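Local coordinates for protein MstE (Scytonema sp. PCC 10023, PDB 6SBF) that probably cyclises isoprenoid chains into complex terpenoid scaffolds of the merosterol type, as a single-domain class II terpene cyclase, at residues A[102-110]-A[147-158]; A[134-145]-A[186-196]. The protein carries 1 engineered substitution. All coordinates share one frame; numbering follows the deposited sequence.

Overall arrangement
Going from the N terminus, residues 102-110 form a loop that runs into helix 109-121; helix 128-138 follows and ends in the turns of 138-145, and the chain then passes through 147-158 and helix 177-183 to 186-196. Contact 1 closes a loop of 36 residues and contact 2 one of 40. The two cross, since their segments alternate along the chain. Their centres lie about 17 Å apart, yet they touch: Ala148 N probably donates to His140 O, and Leu137 of contact 2 packs on Ala109 of contact 1. Together they tie the entry to helix 109-121, helix 128-138, helix 152-158 and helix 187-200 into one side of the helical fold.

Contact 1 of 2, residues A[102-110]-A[147-158]; sequences NYILCGDAD and IATFAEESIRAF. Engineered in segment 147-158: Phe158 (natural residue Tyr).
Ala109 N donates to Thr149 O at 2.9 Å, nearly straight at 167° and on a lone pair in the carbonyl plane. This bond ties the capped start of helix 109-121 to the loop ahead of helix 152-158, and here both sides are buried: the Ala109 methyl CB lies 3.4 Å from Ala148 O. Asp108, the N-cap residue, adds a weak capping bond from Asp110 N to its OD1, while its OD2 is hydrogen-bonded to Thr111 OG1. Its CB meets Phe150 CE1 at 3.6 Å. The Phe150 ring is held between Thr149 CG2 on one face and Ile155 CD1 on the opposite face, each offset toward the rim. Cys106 SG, set between its backbone N and carbonyl carbon (chi1 59°), comes obliquely to this ring, 3.9 Å from Phe150 CD1, in a sulfur-aromatic contact. A water spans the segments, donating to Gly107 O and accepting from Ala151 N. Farther along, the contact faces solvent more. The engineered Phe158, tyrosine in the natural protein, presents one ring face to Leu105, whose CD1 sits over the centre and whose CD2 reaches Phe158 CZ at 3.4 Å. Exposed Ile104 sets its O obliquely 3.2 Å from Phe158 CE1, and of its side chain CG1 comes nearest, 4.1 Å from the same atom. The Ala109 end backs onto helix 177-183, where Val179 meets Ile147 and Thr149, and His176 just before it bonds to Thr149 OG1; at the other end of 102-110, buried Asn102 ND2 bonds to the backbone O of Ala54 and of Ile56, the latter in strand 55-57.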
loop_
_atom_site.group_PDB
_atom_site.type_symbol
_atom_site.label_atom_id
_atom_site.label_comp_id
_atom_site.label_asym_id
_atom_site.label_seq_id
_atom_site.Cartn_x
_atom_site.Cartn_y
_atom_site.Cartn_z
ATOM N N ASN A 102 0.629 -7.883 -13.261
ATOM C CA ASN A 102 1.786 -8.467 -13.959
ATOM C C ASN A 102 1.475 -8.392 -15.463
ATOM O O ASN A 102 0.480 -7.801 -15.901
ATOM C CB ASN A 102 2.127 -9.905 -13.505
ATOM C CG ASN A 102 1.016 -10.887 -13.798
ATOM O OD1 ASN A 102 0.228 -10.632 -14.715
ATOM N ND2 ASN A 102 1.040 -11.995 -13.040
ATOM N N TYR A 103 2.371 -8.946 -16.304
ATOM C CA TYR A 103 2.270 -8.762 -17.760
ATOM C C TYR A 103 0.918 -9.199 -18.310
ATOM O O TYR A 103 0.387 -8.579 -19.230
ATOM C CB TYR A 103 3.356 -9.579 -18.479
ATOM C CG TYR A 103 3.440 -9.328 -19.956
ATOM C CD1 TYR A 103 4.233 -8.317 -20.458
ATOM C CD2 TYR A 103 2.738 -10.076 -20.859
ATOM C CE1 TYR A 103 4.346 -8.078 -21.817
ATOM C CE2 TYR A 103 2.802 -9.847 -22.229
ATOM C CZ TYR A 103 3.593 -8.812 -22.704
ATOM O OH TYR A 103 3.625 -8.578 -24.040
ATOM N N ILE A 104 0.396 -10.314 -17.780
ATOM C CA ILE A 104 -0.771 -10.963 -18.432
ATOM C C ILE A 104 -2.073 -10.303 -17.963
ATOM O O ILE A 104 -3.098 -10.484 -18.608
ATOM C CB ILE A 104 -0.777 -12.478 -18.223
ATOM C CG1 ILE A 104 -0.984 -12.869 -16.757
ATOM C CG2 ILE A 104 0.455 -13.136 -18.844
ATOM C CD1 ILE A 104 -1.246 -14.330 -16.583
ATOM N N LEU A 105 -2.034 -9.529 -16.894
ATOM C CA LEU A 105 -3.245 -8.812 -16.445
ATOM C C LEU A 105 -3.489 -7.549 -17.246
ATOM O O LEU A 105 -2.522 -6.917 -17.789
ATOM C CB LEU A 105 -3.141 -8.422 -14.977
ATOM C CG LEU A 105 -4.027 -9.225 -14.039
ATOM C CD1 LEU A 105 -5.508 -8.982 -14.353
ATOM C CD2 LEU A 105 -3.670 -10.708 -14.036
ATOM N N CYS A 106 -4.742 -7.136 -17.306
ATOM C CA CYS A 106 -5.112 -5.830 -17.850
ATOM C C CYS A 106 -4.577 -4.740 -16.918
ATOM O O CYS A 106 -4.159 -4.989 -15.792
ATOM C CB CYS A 106 -6.613 -5.707 -18.017
ATOM S SG CYS A 106 -7.540 -5.924 -16.475
ATOM N N GLY A 107 -4.578 -3.527 -17.443
ATOM C CA GLY A 107 -4.198 -2.390 -16.610
ATOM C C GLY A 107 -5.151 -2.176 -15.482
ATOM O O GLY A 107 -6.335 -2.587 -15.543
ATOM N N ASP A 108 -4.675 -1.537 -14.429
ATOM C CA ASP A 108 -5.557 -1.121 -13.319
ATOM C C ASP A 108 -5.037 0.174 -12.722
ATOM O O ASP A 108 -3.841 0.536 -12.814
ATOM C CB ASP A 108 -5.685 -2.236 -12.273
ATOM C CG ASP A 108 -4.482 -2.306 -11.366
ATOM O OD1 ASP A 108 -4.414 -1.584 -10.340
ATOM O OD2 ASP A 108 -3.557 -3.139 -11.660
ATOM N N ALA A 109 -5.938 0.899 -12.111
ATOM C CA ALA A 109 -5.668 2.239 -11.575
ATOM C C ALA A 109 -4.695 2.171 -10.413
ATOM O O ALA A 109 -3.963 3.146 -10.207
ATOM C CB ALA A 109 -6.934 2.928 -11.147
ATOM N N ASP A 110 -4.751 1.143 -9.593
ATOM C CA ASP A 110 -3.898 1.115 -8.384
ATOM C C ASP A 110 -2.450 0.962 -8.805
ATOM O O ASP A 110 -1.577 1.722 -8.359
ATOM C CB ASP A 110 -4.344 0.030 -7.418
ATOM C CG ASP A 110 -3.638 0.155 -6.073
ATOM O OD1 ASP A 110 -3.644 1.249 -5.510
ATOM O OD2 ASP A 110 -3.126 -0.830 -5.596
ATOM N N ILE A 147 -12.087 6.711 -7.505
ATOM C CA ILE A 147 -11.503 6.005 -8.634
ATOM C C ILE A 147 -11.735 4.505 -8.494
ATOM O O ILE A 147 -11.615 3.947 -7.378
ATOM C CB ILE A 147 -10.040 6.401 -8.803
ATOM C CG1 ILE A 147 -9.572 6.123 -10.212
ATOM C CG2 ILE A 147 -9.241 5.741 -7.789
ATOM C CD1 ILE A 147 -8.419 6.995 -10.609
ATOM N N ALA A 148 -12.076 3.891 -9.614
ATOM C CA ALA A 148 -12.290 2.433 -9.719
ATOM C C ALA A 148 -10.973 1.740 -10.117
ATOM O O ALA A 148 -10.229 2.252 -10.937
ATOM C CB ALA A 148 -13.373 2.093 -10.688
ATOM N N THR A 149 -10.758 0.537 -9.624
ATOM C CA THR A 149 -9.546 -0.239 -9.941
ATOM C C THR A 149 -9.559 -0.633 -11.416
ATOM O O THR A 149 -8.542 -0.457 -12.130
ATOM C CB THR A 149 -9.442 -1.489 -9.072
ATOM O OG1 THR A 149 -9.303 -1.116 -7.702
ATOM C CG2 THR A 149 -8.243 -2.338 -9.426
ATOM N N PHE A 150 -10.638 -1.233 -11.877
ATOM C CA PHE A 150 -10.712 -1.846 -13.209
ATOM C C PHE A 150 -11.846 -1.256 -14.020
ATOM O O PHE A 150 -12.904 -0.906 -13.486
ATOM C CB PHE A 150 -11.054 -3.322 -13.083
ATOM C CG PHE A 150 -9.969 -4.182 -12.508
ATOM C CD1 PHE A 150 -8.758 -4.341 -13.164
ATOM C CD2 PHE A 150 -10.154 -4.836 -11.303
ATOM C CE1 PHE A 150 -7.780 -5.148 -12.635
ATOM C CE2 PHE A 150 -9.151 -5.617 -10.761
ATOM C CZ PHE A 150 -7.975 -5.802 -11.446
ATOM N N ALA A 151 -11.665 -1.216 -15.329
ATOM C CA ALA A 151 -12.728 -1.061 -16.325
ATOM C C ALA A 151 -13.326 -2.447 -16.583
ATOM O O ALA A 151 -12.557 -3.433 -16.777
ATOM C CB ALA A 151 -12.162 -0.484 -17.585
ATOM N N GLU A 152 -14.642 -2.489 -16.627
ATOM C CA GLU A 152 -15.372 -3.764 -16.658
ATOM C C GLU A 152 -14.927 -4.650 -17.827
ATOM O O GLU A 152 -14.728 -5.873 -17.615
ATOM C CB GLU A 152 -16.870 -3.469 -16.734
ATOM C CG GLU A 152 -17.713 -4.722 -16.659
ATOM C CD GLU A 152 -19.195 -4.550 -16.394
ATOM O OE1 GLU A 152 -19.925 -5.558 -16.406
ATOM O OE2 GLU A 152 -19.602 -3.421 -16.142
ATOM N N GLU A 153 -14.860 -4.105 -19.027
ATOM C CA GLU A 153 -14.646 -4.961 -20.220
ATOM C C GLU A 153 -13.203 -5.471 -20.146
ATOM O O GLU A 153 -12.988 -6.652 -20.490
ATOM C CB GLU A 153 -15.038 -4.197 -21.488
ATOM C CG GLU A 153 -16.562 -3.998 -21.595
ATOM C CD GLU A 153 -17.496 -5.198 -21.350
ATOM O OE1 GLU A 153 -18.490 -5.030 -20.610
ATOM O OE2 GLU A 153 -17.257 -6.297 -21.913
ATOM N N SER A 154 -12.283 -4.698 -19.569
ATOM C CA SER A 154 -10.864 -5.104 -19.452
ATOM C C SER A 154 -10.745 -6.352 -18.584
ATOM O O SER A 154 -10.018 -7.303 -18.980
ATOM C CB SER A 154 -10.012 -4.003 -18.945
ATOM O OG SER A 154 -10.094 -2.932 -19.829
ATOM N N ILE A 155 -11.332 -6.321 -17.408
ATOM C CA ILE A 155 -11.166 -7.418 -16.413
ATOM C C ILE A 155 -12.057 -8.597 -16.828
ATOM O O ILE A 155 -11.639 -9.727 -16.646
ATOM C CB ILE A 155 -11.378 -6.902 -14.970
ATOM C CG1 ILE A 155 -11.028 -8.005 -13.949
ATOM C CG2 ILE A 155 -12.783 -6.318 -14.702
ATOM C CD1 ILE A 155 -9.614 -8.497 -14.011
ATOM N N ARG A 156 -13.218 -8.357 -17.412
ATOM C CA ARG A 156 -13.980 -9.458 -18.040
ATOM C C ARG A 156 -13.162 -10.177 -19.135
ATOM O O ARG A 156 -13.288 -11.430 -19.237
ATOM C CB ARG A 156 -15.296 -8.939 -18.618
ATOM C CG ARG A 156 -16.392 -8.805 -17.571
ATOM C CD ARG A 156 -17.733 -8.489 -18.231
ATOM N NE ARG A 156 -18.792 -8.098 -17.308
ATOM C CZ ARG A 156 -19.440 -8.923 -16.501
ATOM N NH1 ARG A 156 -20.404 -8.469 -15.713
ATOM N NH2 ARG A 156 -19.104 -10.202 -16.466
ATOM N N ALA A 157 -12.457 -9.427 -20.010
ATOM C CA ALA A 157 -11.725 -10.019 -21.165
ATOM C C ALA A 157 -10.623 -10.914 -20.601
ATOM O O ALA A 157 -10.356 -11.936 -21.136
ATOM C CB ALA A 157 -11.150 -8.962 -22.090
ATOM N N PHE A 158 -10.011 -10.501 -19.497
ATOM C CA PHE A 158 -8.951 -11.291 -18.834
ATOM C C PHE A 158 -9.550 -12.574 -18.231
ATOM O O PHE A 158 -8.897 -13.637 -18.413
ATOM C CB PHE A 158 -8.245 -10.473 -17.752
ATOM C CG PHE A 158 -7.225 -11.330 -17.062
ATOM C CD1 PHE A 158 -6.010 -11.593 -17.670
ATOM C CD2 PHE A 158 -7.498 -11.922 -15.848
ATOM C CE1 PHE A 158 -5.092 -12.445 -17.074
ATOM C CE2 PHE A 158 -6.576 -12.759 -15.236
ATOM C CZ PHE A 158 -5.379 -13.038 -15.860
HETATM O O HOH W 1 -8.803 -1.605 -16.154
#

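Contact 2 of 2, residues A[134-145]-A[186-196]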
loop_
_atom_site.group_PDB
_atom_site.type_symbol
_atom_site.label_atom_id
_atom_site.label_comp_id
_atom_site.label_asym_id
_atom_site.label_seq_id
_atom_site.Cartn_x
_atom_site.Cartn_y
_atom_site.Cartn_z
ATOM N N ARG A 134 -1.114 8.795 -16.663
ATOM C CA ARG A 134 -1.980 9.696 -15.867
ATOM C C ARG A 134 -3.291 9.920 -16.593
ATOM O O ARG A 134 -4.362 10.004 -15.922
ATOM C CB ARG A 134 -1.336 11.058 -15.623
ATOM C CG ARG A 134 -0.762 11.276 -14.263
ATOM C CD ARG A 134 -0.385 12.700 -13.951
ATOM N NE ARG A 134 0.376 13.373 -14.917
ATOM C CZ ARG A 134 1.672 13.186 -15.091
ATOM N NH1 ARG A 134 2.169 13.846 -16.085
ATOM N NH2 ARG A 134 2.442 12.505 -14.225
ATOM N N ALA A 135 -3.233 10.100 -17.897
ATOM C CA ALA A 135 -4.459 10.256 -18.710
ATOM C C ALA A 135 -5.363 9.021 -18.554
ATOM O O ALA A 135 -6.562 9.176 -18.337
ATOM C CB ALA A 135 -4.068 10.534 -20.138
ATOM N N ALA A 136 -4.766 7.842 -18.590
ATOM C CA ALA A 136 -5.504 6.601 -18.452
ATOM C C ALA A 136 -6.153 6.561 -17.071
ATOM O O ALA A 136 -7.289 6.057 -16.964
ATOM C CB ALA A 136 -4.622 5.407 -18.661
ATOM N N LEU A 137 -5.488 7.024 -16.035
ATOM C CA LEU A 137 -6.114 7.047 -14.688
ATOM C C LEU A 137 -7.394 7.841 -14.711
ATOM O O LEU A 137 -8.350 7.431 -14.003
ATOM C CB LEU A 137 -5.250 7.721 -13.658
ATOM C CG LEU A 137 -4.242 6.865 -13.012
ATOM C CD1 LEU A 137 -3.423 7.672 -12.004
ATOM C CD2 LEU A 137 -4.861 5.672 -12.310
ATOM N N ALA A 138 -7.461 8.896 -15.486
ATOM C CA ALA A 138 -8.649 9.753 -15.497
ATOM C C ALA A 138 -9.855 8.939 -15.955
ATOM O O ALA A 138 -10.982 9.223 -15.496
ATOM C CB ALA A 138 -8.399 10.965 -16.337
ATOM N N THR A 139 -9.643 7.924 -16.785
ATOM C CA THR A 139 -10.739 7.080 -17.304
ATOM C C THR A 139 -11.447 6.306 -16.175
ATOM O O THR A 139 -12.602 5.925 -16.369
ATOM C CB THR A 139 -10.203 6.137 -18.384
ATOM O OG1 THR A 139 -9.482 6.934 -19.330
ATOM C CG2 THR A 139 -11.322 5.383 -19.059
ATOM N N HIS A 140 -10.761 6.074 -15.060
ATOM C CA HIS A 140 -11.252 5.303 -13.922
ATOM C C HIS A 140 -12.005 6.162 -12.899
ATOM O O HIS A 140 -12.551 5.568 -11.945
ATOM C CB HIS A 140 -10.077 4.587 -13.282
ATOM C CG HIS A 140 -9.477 3.531 -14.124
ATOM N ND1 HIS A 140 -10.099 2.321 -14.379
ATOM C CD2 HIS A 140 -8.305 3.464 -14.729
ATOM C CE1 HIS A 140 -9.286 1.582 -15.128
ATOM N NE2 HIS A 140 -8.206 2.250 -15.349
ATOM N N LEU A 141 -12.048 7.478 -13.081
ATOM C CA LEU A 141 -12.808 8.330 -12.177
ATOM C C LEU A 141 -14.300 8.048 -12.327
ATOM O O LEU A 141 -14.781 7.996 -13.448
ATOM C CB LEU A 141 -12.505 9.784 -12.487
ATOM C CG LEU A 141 -11.109 10.251 -12.133
ATOM C CD1 LEU A 141 -10.841 11.597 -12.784
ATOM C CD2 LEU A 141 -10.914 10.292 -10.627
ATOM N N GLN A 142 -14.996 7.937 -11.188
ATOM C CA GLN A 142 -16.430 7.576 -11.150
ATOM C C GLN A 142 -17.285 8.807 -10.877
ATOM O O GLN A 142 -16.844 9.748 -10.226
ATOM C CB GLN A 142 -16.599 6.499 -10.087
ATOM C CG GLN A 142 -15.890 5.197 -10.416
ATOM C CD GLN A 142 -16.241 4.677 -11.794
ATOM O OE1 GLN A 142 -17.420 4.359 -12.042
ATOM N NE2 GLN A 142 -15.251 4.524 -12.689
ATOM N N PRO A 143 -18.572 8.749 -11.277
ATOM C CA PRO A 143 -19.572 9.763 -10.892
ATOM C C PRO A 143 -19.638 10.149 -9.402
ATOM O O PRO A 143 -19.829 11.309 -9.118
ATOM C CB PRO A 143 -20.885 9.076 -11.310
ATOM C CG PRO A 143 -20.498 8.261 -12.507
ATOM C CD PRO A 143 -19.145 7.710 -12.145
ATOM N N ASN A 144 -19.288 9.241 -8.472
ATOM C CA ASN A 144 -19.326 9.559 -6.998
ATOM C C ASN A 144 -18.028 10.179 -6.488
ATOM O O ASN A 144 -17.953 10.516 -5.262
ATOM C CB ASN A 144 -19.466 8.350 -6.063
ATOM C CG ASN A 144 -18.312 7.360 -6.078
ATOM O OD1 ASN A 144 -17.159 7.584 -6.531
ATOM N ND2 ASN A 144 -18.650 6.225 -5.514
ATOM N N GLY A 145 -17.120 10.446 -7.383
ATOM C CA GLY A 145 -15.906 11.250 -7.135
ATOM C C GLY A 145 -14.648 10.489 -6.763
ATOM O O GLY A 145 -13.600 11.224 -6.516
ATOM N N LEU A 186 -0.867 11.490 -5.670
ATOM C CA LEU A 186 -0.430 12.207 -6.872
ATOM C C LEU A 186 -1.030 13.594 -6.807
ATOM O O LEU A 186 -2.245 13.758 -6.752
ATOM C CB LEU A 186 -0.917 11.483 -8.126
ATOM C CG LEU A 186 -0.410 10.055 -8.272
ATOM C CD1 LEU A 186 -1.031 9.429 -9.516
ATOM C CD2 LEU A 186 1.120 9.950 -8.348
ATOM N N PRO A 187 -0.215 14.667 -6.866
ATOM C CA PRO A 187 -0.771 16.013 -6.708
ATOM C C PRO A 187 -1.774 16.352 -7.811
ATOM O O PRO A 187 -2.649 17.138 -7.614
ATOM C CB PRO A 187 0.446 16.937 -6.891
ATOM C CG PRO A 187 1.639 16.079 -6.690
ATOM C CD PRO A 187 1.256 14.648 -6.860
ATOM N N GLU A 188 -1.661 15.701 -8.969
ATOM C CA GLU A 188 -2.560 15.968 -10.116
ATOM C C GLU A 188 -3.997 15.496 -9.809
ATOM O O GLU A 188 -4.934 16.040 -10.424
ATOM C CB GLU A 188 -2.012 15.292 -11.390
ATOM C CG GLU A 188 -0.643 15.745 -11.832
ATOM C CD GLU A 188 0.568 15.035 -11.232
ATOM O OE1 GLU A 188 0.380 14.168 -10.276
ATOM O OE2 GLU A 188 1.691 15.428 -11.684
ATOM N N PHE A 189 -4.155 14.520 -8.913
ATOM C CA PHE A 189 -5.475 13.893 -8.616
ATOM C C PHE A 189 -5.981 14.282 -7.218
ATOM O O PHE A 189 -7.133 14.035 -6.948
ATOM C CB PHE A 189 -5.393 12.366 -8.751
ATOM C CG PHE A 189 -5.356 11.940 -10.178
ATOM C CD1 PHE A 189 -4.162 11.805 -10.856
ATOM C CD2 PHE A 189 -6.522 11.670 -10.840
ATOM C CE1 PHE A 189 -4.187 11.432 -12.182
ATOM C CE2 PHE A 189 -6.518 11.304 -12.168
ATOM C CZ PHE A 189 -5.351 11.228 -12.847
ATOM N N ARG A 190 -5.156 14.855 -6.378
ATOM C CA ARG A 190 -5.466 15.015 -4.952
ATOM C C ARG A 190 -6.735 15.862 -4.817
ATOM O O ARG A 190 -7.705 15.479 -4.084
ATOM C CB ARG A 190 -4.276 15.649 -4.224
ATOM C CG ARG A 190 -4.522 15.736 -2.734
ATOM C CD ARG A 190 -3.523 16.589 -2.050
ATOM N NE ARG A 190 -2.160 16.326 -2.343
ATOM C CZ ARG A 190 -1.316 17.210 -2.864
ATOM N NH1 ARG A 190 -1.690 18.439 -3.216
ATOM N NH2 ARG A 190 -0.089 16.831 -3.051
ATOM N N SER A 191 -6.823 17.011 -5.460
ATOM C CA SER A 191 -8.016 17.894 -5.376
ATOM C C SER A 191 -9.276 17.218 -5.932
ATOM O O SER A 191 -10.335 17.358 -5.316
ATOM C CB SER A 191 -7.772 19.211 -6.093
ATOM O OG SER A 191 -8.963 19.990 -6.049
ATOM N N ARG A 192 -9.177 16.497 -7.031
ATOM C CA ARG A 192 -10.342 15.869 -7.674
ATOM C C ARG A 192 -10.898 14.772 -6.744
ATOM O O ARG A 192 -12.130 14.601 -6.728
ATOM C CB ARG A 192 -9.956 15.248 -9.021
ATOM C CG ARG A 192 -11.103 14.590 -9.784
ATOM C CD ARG A 192 -12.356 15.398 -10.131
ATOM N NE ARG A 192 -12.131 16.588 -10.958
ATOM C CZ ARG A 192 -12.376 16.694 -12.280
ATOM N NH1 ARG A 192 -12.110 17.822 -12.923
ATOM N NH2 ARG A 192 -12.869 15.666 -12.954
ATOM N N LEU A 193 -10.068 14.055 -5.986
ATOM C CA LEU A 193 -10.520 12.946 -5.106
ATOM C C LEU A 193 -10.899 13.428 -3.693
ATOM O O LEU A 193 -11.409 12.656 -2.903
ATOM C CB LEU A 193 -9.424 11.905 -5.055
ATOM C CG LEU A 193 -9.212 11.185 -6.378
ATOM C CD1 LEU A 193 -7.943 10.365 -6.296
ATOM C CD2 LEU A 193 -10.362 10.244 -6.687
ATOM N N HIS A 194 -10.638 14.691 -3.353
ATOM C CA HIS A 194 -10.777 15.198 -1.978
ATOM C C HIS A 194 -12.190 14.924 -1.382
ATOM O O HIS A 194 -12.284 14.470 -0.249
ATOM C CB HIS A 194 -10.429 16.701 -1.974
ATOM C CG HIS A 194 -10.777 17.372 -0.693
ATOM N ND1 HIS A 194 -12.052 17.850 -0.450
ATOM C CD2 HIS A 194 -10.042 17.573 0.441
ATOM C CE1 HIS A 194 -12.080 18.382 0.761
ATOM N NE2 HIS A 194 -10.852 18.199 1.349
ATOM N N ASP A 195 -13.227 15.334 -2.068
ATOM C CA ASP A 195 -14.580 15.282 -1.489
ATOM C C ASP A 195 -14.933 13.821 -1.238
ATOM O O ASP A 195 -15.550 13.515 -0.203
ATOM C CB ASP A 195 -15.570 16.030 -2.354
ATOM C CG ASP A 195 -15.413 17.542 -2.348
ATOM O OD1 ASP A 195 -14.507 18.066 -1.670
ATOM O OD2 ASP A 195 -16.218 18.166 -3.023
ATOM N N TYR A 196 -14.628 12.931 -2.178
ATOM C CA TYR A 196 -14.900 11.480 -2.011
ATOM C C TYR A 196 -14.168 10.977 -0.773
ATOM O O TYR A 196 -14.752 10.254 0.078
ATOM C CB TYR A 196 -14.453 10.718 -3.256
ATOM C CG TYR A 196 -14.514 9.232 -3.081
ATOM C CD1 TYR A 196 -15.678 8.519 -3.310
ATOM C CD2 TYR A 196 -13.399 8.549 -2.642
ATOM C CE1 TYR A 196 -15.725 7.148 -3.124
ATOM C CE2 TYR A 196 -13.457 7.182 -2.458
ATOM C CZ TYR A 196 -14.629 6.474 -2.661
ATOM O OH TYR A 196 -14.640 5.115 -2.460
HETATM O O HOH W 2 1.547 11.891 -11.452
HETATM O O HOH W 3 -14.130 13.621 -5.000
#
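Arg134 NH2 is gripped by the backbone oxygen of Ser125 and by a water that accepts from Arg134 NH2 at 3.0 Å and donates to Glu188 OE1. The link to Glu188 is thus chiefly water-mediated: Glu188 OE2 lies over one face of the guanidinium, 3.9 Å from Arg134 NH2, a long salt bridge of charges alone at which no N-H points. Guanidinium and carboxylate planes are only 11° apart, and Arg134 CD rests on Glu188 CD at 3.7 Å. A leucine in place of Arg134 would probably leave Glu188 without its positive neighbour and the bridging water without its donor. Inward, Phe189 fills the space between helix 128-138 and helix 187-200, parts of the alpha6-alpha6 barrel whose short segments run nearly parallel with axes 11.6 Å apart. With CG anti to the carbonyl carbon (chi1 -75°), its ring reaches across so that CZ meets Arg134 O edge-on at 3.5 Å and Leu137 CB at 3.6 Å. Leu137 CD1 also meets Leu186 CD1, and Leu141 CD2 packs against Leu193 CD2 at 4.0 Å. Past helix 128-138, Gly145 takes backbone angles that call for glycine and sets its O 3.4 Å from Tyr196 CB. Asn144 O lies at the edge of the Tyr196 ring, whose OH bonds to Thr177. A second water near Gly145 O and Arg192 O accepts from Tyr196 N, which has no bond to the preceding helical turn. The chemistry is therefore apolar packing of helix 128-138 and its following turns on helix 187-200, with a water-bridged charge pair at one end and a water between backbone groups at the other.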